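Local coordinates for glutathione synthetase-like effector 30 (Gpa-GSS30-apo) (Globodera pallida, PDB 5OET), which serves as an effector of a plant-parasitic nematode and probably derives from a housekeeping glutathione synthetase, the ATP-dependent ligase that joins glycine to gamma-glutamylcysteine, at residues T188-F200 with S256-Q268. Numbering follows the deposited sequence.
Sequences TGAIGSFGTTPRF and SHLMLESRQITHQ
Glu261 reaches from helix 259-268 to the backbone of Ser193, in the loop that leads into helix 196-200. This lies within the eukaryotic glutathione synthetase fold. The loop leaves strand 179-188 of the large mixed sheet. The second helix follows strand 246-251 of a neighbouring sheet. The two short helix axes cross at 78° and come no closer than 11.2 Å, so the loop makes much of the contact. Gly195 brings its backbone close to the helix, its CA 4.4 Å from Glu261 CA.

Glu261 CG stands anti to the carbonyl carbon (chi1 -64°), and the chain is extended beyond it. This brings the carboxylate to the loop at Ser193, where OE1 is modelled as accepting from Ser193 N at a doubtfully short distance. Thr196 CG2 packs obliquely on Glu261 CG at 4.0 Å. Nearby, Arg314 donates to Ile191 O and Arg166 to Gly192 O, so neighbouring loop carbonyls are also held.

Apolar contacts extend the interface. Leu258 CD1 meets Ala190 CB at 3.9 Å. Ile265 CD1 reaches Phe194 CB at 3.9 Å and meets the ring obliquely. Ile191 CG2 covers one face of that ring, near its rim.

Beyond Gly195, Arg199 and Gln264 stack. The guanidinium and amide planes are 15° apart, and Gln264 CD sits 3.6 Å above the centre of the Arg199 guanidinium. Arg199 NH1 also donates to Gly195 O, the carbonyl four residues back, at 3.0 Å.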
loop_
_atom_site.group_PDB
_atom_site.type_symbol
_atom_site.label_atom_id
_atom_site.label_comp_id
_atom_site.label_asym_id
_atom_site.label_seq_id
_atom_site.Cartn_x
_atom_site.Cartn_y
_atom_site.Cartn_z
ATOM N N THR A 188 -15.739 19.632 8.269
ATOM C CA THR A 188 -14.403 20.065 8.673
ATOM C C THR A 188 -13.976 19.245 9.884
ATOM O O THR A 188 -14.758 18.464 10.401
ATOM C CB THR A 188 -14.360 21.600 8.965
ATOM O OG1 THR A 188 -13.005 22.042 9.016
ATOM C CG2 THR A 188 -15.067 21.981 10.269
ATOM N N GLY A 189 -12.743 19.422 10.330
ATOM C CA GLY A 189 -12.242 18.675 11.472
ATOM C C GLY A 189 -11.762 17.305 11.060
ATOM O O GLY A 189 -10.914 17.195 10.176
ATOM N N ALA A 190 -12.287 16.258 11.686
ATOM C CA ALA A 190 -11.730 14.913 11.509
ATOM C C ALA A 190 -12.225 14.344 10.196
ATOM O O ALA A 190 -13.103 13.488 10.152
ATOM C CB ALA A 190 -12.089 14.004 12.679
ATOM N N ILE A 191 -11.616 14.830 9.128
ATOM C CA ILE A 191 -12.079 14.582 7.783
ATOM C C ILE A 191 -11.551 13.252 7.278
ATOM O O ILE A 191 -10.350 12.993 7.349
ATOM C CB ILE A 191 -11.625 15.726 6.839
ATOM C CG1 ILE A 191 -12.445 16.984 7.125
ATOM C CG2 ILE A 191 -11.814 15.358 5.371
ATOM C CD1 ILE A 191 -11.775 18.255 6.627
ATOM N N GLY A 192 -12.448 12.441 6.717
ATOM C CA GLY A 192 -12.059 11.224 6.017
ATOM C C GLY A 192 -11.492 11.460 4.627
ATOM O O GLY A 192 -11.772 12.464 3.986
ATOM N N SER A 193 -10.683 10.503 4.185
ATOM C CA SER A 193 -10.213 10.338 2.800
ATOM C C SER A 193 -9.138 11.295 2.271
ATOM O O SER A 193 -8.997 11.444 1.062
ATOM C CB SER A 193 -11.398 10.298 1.845
ATOM O OG SER A 193 -12.380 9.410 2.348
ATOM N N PHE A 194 -8.337 11.898 3.144
ATOM C CA PHE A 194 -7.125 12.576 2.672
ATOM C C PHE A 194 -6.129 11.627 1.950
ATOM O O PHE A 194 -5.602 11.952 0.862
ATOM C CB PHE A 194 -6.388 13.242 3.829
ATOM C CG PHE A 194 -7.033 14.492 4.334
ATOM C CD1 PHE A 194 -7.283 15.557 3.486
ATOM C CD2 PHE A 194 -7.321 14.636 5.669
ATOM C CE1 PHE A 194 -7.855 16.725 3.956
ATOM C CE2 PHE A 194 -7.890 15.805 6.144
ATOM C CZ PHE A 194 -8.162 16.848 5.283
ATOM N N GLY A 195 -5.868 10.476 2.576
ATOM C CA GLY A 195 -4.890 9.504 2.083
ATOM C C GLY A 195 -5.470 8.537 1.063
ATOM O O GLY A 195 -4.786 8.164 0.101
ATOM N N THR A 196 -6.734 8.154 1.249
ATOM C CA THR A 196 -7.392 7.212 0.335
ATOM C C THR A 196 -7.654 7.789 -1.069
ATOM O O THR A 196 -7.669 7.036 -2.057
ATOM C CB THR A 196 -8.739 6.660 0.875
ATOM O OG1 THR A 196 -9.727 7.693 0.903
ATOM C CG2 THR A 196 -8.579 6.052 2.271
ATOM N N THR A 197 -7.877 9.099 -1.153
ATOM C CA THR A 197 -8.313 9.723 -2.398
ATOM C C THR A 197 -7.341 9.642 -3.556
ATOM O O THR A 197 -7.718 9.199 -4.623
ATOM C CB THR A 197 -8.706 11.173 -2.152
ATOM O OG1 THR A 197 -9.797 11.179 -1.227
ATOM C CG2 THR A 197 -9.161 11.864 -3.439
ATOM N N PRO A 198 -6.092 10.082 -3.376
ATOM C CA PRO A 198 -5.144 9.977 -4.512
ATOM C C PRO A 198 -4.879 8.540 -4.984
ATOM O O PRO A 198 -4.498 8.333 -6.136
ATOM C CB PRO A 198 -3.852 10.575 -3.931
ATOM C CG PRO A 198 -3.977 10.308 -2.468
ATOM C CD PRO A 198 -5.415 10.565 -2.163
ATOM N N ARG A 199 -5.049 7.576 -4.085
ATOM C CA ARG A 199 -4.846 6.174 -4.397
ATOM C C ARG A 199 -5.993 5.554 -5.198
ATOM O O ARG A 199 -5.734 4.761 -6.096
ATOM C CB ARG A 199 -4.601 5.373 -3.120
ATOM C CG ARG A 199 -3.240 5.630 -2.506
ATOM C CD ARG A 199 -3.245 5.326 -1.016
ATOM N NE ARG A 199 -1.869 5.375 -0.553
ATOM C CZ ARG A 199 -1.220 6.477 -0.171
ATOM N NH1 ARG A 199 -1.823 7.681 -0.130
ATOM N NH2 ARG A 199 0.059 6.367 0.186
ATOM N N PHE A 200 -7.236 5.886 -4.868
ATOM C CA PHE A 200 -8.375 5.427 -5.670
ATOM C C PHE A 200 -8.313 6.040 -7.054
ATOM O O PHE A 200 -8.588 5.377 -8.060
ATOM C CB PHE A 200 -9.730 5.728 -5.001
ATOM C CG PHE A 200 -10.111 4.718 -3.972
ATOM C CD1 PHE A 200 -10.297 3.392 -4.340
ATOM C CD2 PHE A 200 -10.243 5.068 -2.619
ATOM C CE1 PHE A 200 -10.614 2.429 -3.393
ATOM C CE2 PHE A 200 -10.557 4.099 -1.671
ATOM C CZ PHE A 200 -10.738 2.775 -2.064
ATOM N N SER A 256 -7.297 3.499 15.127
ATOM C CA SER A 256 -8.352 4.390 14.643
ATOM C C SER A 256 -8.531 4.291 13.149
ATOM O O SER A 256 -7.580 4.005 12.410
ATOM C CB SER A 256 -8.024 5.848 14.989
ATOM O OG SER A 256 -8.631 6.764 14.091
ATOM N N HIS A 257 -9.745 4.590 12.697
ATOM C CA HIS A 257 -10.061 4.523 11.269
ATOM C C HIS A 257 -9.367 5.632 10.456
ATOM O O HIS A 257 -9.324 5.579 9.228
ATOM C CB HIS A 257 -11.581 4.476 11.035
ATOM C CG HIS A 257 -12.238 5.810 10.972
ATOM N ND1 HIS A 257 -12.815 6.404 12.075
ATOM C CD2 HIS A 257 -12.428 6.663 9.932
ATOM C CE1 HIS A 257 -13.309 7.581 11.726
ATOM N NE2 HIS A 257 -13.095 7.757 10.428
ATOM N N LEU A 258 -8.821 6.629 11.141
ATOM C CA LEU A 258 -8.079 7.686 10.471
ATOM C C LEU A 258 -6.585 7.452 10.453
ATOM O O LEU A 258 -5.895 8.150 9.736
ATOM C CB LEU A 258 -8.403 9.040 11.106
ATOM C CG LEU A 258 -9.854 9.472 10.909
ATOM C CD1 LEU A 258 -10.130 10.784 11.624
ATOM C CD2 LEU A 258 -10.166 9.617 9.438
ATOM N N MET A 259 -6.113 6.443 11.174
ATOM C CA MET A 259 -4.697 6.280 11.470
ATOM C C MET A 259 -3.809 6.195 10.240
ATOM O O MET A 259 -2.814 6.915 10.155
ATOM C CB MET A 259 -4.478 5.036 12.327
ATOM C CG MET A 259 -3.017 4.776 12.693
ATOM S SD MET A 259 -2.180 6.156 13.522
ATOM C CE MET A 259 -3.170 6.232 15.023
ATOM N N LEU A 260 -4.155 5.302 9.317
ATOM C CA LEU A 260 -3.380 5.127 8.084
ATOM C C LEU A 260 -3.489 6.273 7.109
ATOM O O LEU A 260 -2.566 6.492 6.361
ATOM C CB LEU A 260 -3.731 3.822 7.352
ATOM C CG LEU A 260 -3.367 2.586 8.148
ATOM C CD1 LEU A 260 -3.770 1.345 7.384
ATOM C CD2 LEU A 260 -1.877 2.550 8.482
ATOM N N GLU A 261 -4.603 6.981 7.095
ATOM C CA GLU A 261 -4.692 8.186 6.291
ATOM C C GLU A 261 -3.749 9.217 6.895
ATOM O O GLU A 261 -3.050 9.911 6.172
ATOM C CB GLU A 261 -6.128 8.728 6.240
ATOM C CG GLU A 261 -7.147 7.804 5.557
ATOM C CD GLU A 261 -8.594 8.202 5.851
ATOM O OE1 GLU A 261 -9.003 9.251 5.332
ATOM O OE2 GLU A 261 -9.342 7.503 6.593
ATOM N N SER A 262 -3.734 9.313 8.220
ATOM C CA SER A 262 -2.811 10.213 8.953
ATOM C C SER A 262 -1.337 9.914 8.648
ATOM O O SER A 262 -0.555 10.834 8.422
ATOM C CB SER A 262 -3.044 10.157 10.477
ATOM O OG SER A 262 -4.189 10.903 10.878
ATOM N N ARG A 263 -0.979 8.635 8.619
ATOM C CA ARG A 263 0.386 8.222 8.353
ATOM C C ARG A 263 0.788 8.521 6.944
ATOM O O ARG A 263 1.939 8.852 6.678
ATOM C CB ARG A 263 0.543 6.734 8.601
ATOM C CG ARG A 263 0.394 6.345 10.064
ATOM C CD ARG A 263 1.657 6.624 10.810
ATOM N NE ARG A 263 1.624 6.049 12.143
ATOM C CZ ARG A 263 2.480 6.347 13.118
ATOM N NH1 ARG A 263 3.450 7.239 12.929
ATOM N NH2 ARG A 263 2.357 5.747 14.301
ATOM N N GLN A 264 -0.161 8.389 6.039
ATOM C CA GLN A 264 0.064 8.664 4.616
ATOM C C GLN A 264 0.254 10.128 4.339
ATOM O O GLN A 264 0.945 10.475 3.387
ATOM C CB GLN A 264 -1.083 8.099 3.750
ATOM C CG GLN A 264 -1.005 6.589 3.591
ATOM C CD GLN A 264 -2.307 5.930 3.220
ATOM O OE1 GLN A 264 -2.419 4.709 3.288
ATOM N NE2 GLN A 264 -3.297 6.714 2.808
ATOM N N ILE A 265 -0.344 10.985 5.161
ATOM C CA ILE A 265 -0.080 12.427 5.071
ATOM C C ILE A 265 1.389 12.673 5.367
ATOM O O ILE A 265 2.030 13.418 4.630
ATOM C CB ILE A 265 -1.003 13.283 5.981
ATOM C CG1 ILE A 265 -2.429 13.236 5.452
ATOM C CG2 ILE A 265 -0.582 14.732 5.989
ATOM C CD1 ILE A 265 -3.486 13.560 6.468
ATOM N N THR A 266 1.916 12.026 6.414
ATOM C CA THR A 266 3.301 12.207 6.826
ATOM C C THR A 266 4.278 11.664 5.803
ATOM O O THR A 266 5.392 12.163 5.709
ATOM C CB THR A 266 3.635 11.548 8.184
ATOM O OG1 THR A 266 3.567 10.118 8.068
ATOM C CG2 THR A 266 2.697 12.046 9.282
ATOM N N HIS A 267 3.884 10.650 5.042
ATOM C CA HIS A 267 4.764 10.129 3.983
ATOM C C HIS A 267 4.937 11.201 2.911
ATOM O O HIS A 267 6.008 11.316 2.339
ATOM C CB HIS A 267 4.267 8.826 3.371
ATOM C CG HIS A 267 4.003 7.745 4.368
ATOM N ND1 HIS A 267 3.104 6.722 4.138
ATOM C CD2 HIS A 267 4.489 7.543 5.614
ATOM C CE1 HIS A 267 3.059 5.931 5.197
ATOM N NE2 HIS A 267 3.886 6.411 6.107
ATOM N N GLN A 268 3.905 12.008 2.678
ATOM C CA GLN A 268 4.036 13.152 1.774
ATOM C C GLN A 268 4.805 14.331 2.381
ATOM O O GLN A 268 5.551 15.004 1.681
ATOM C CB GLN A 268 2.667 13.607 1.261
ATOM C CG GLN A 268 2.021 12.632 0.284
ATOM C CD GLN A 268 2.890 12.367 -0.925
ATOM O OE1 GLN A 268 3.318 13.298 -1.611
ATOM N NE2 GLN A 268 3.194 11.098 -1.168
#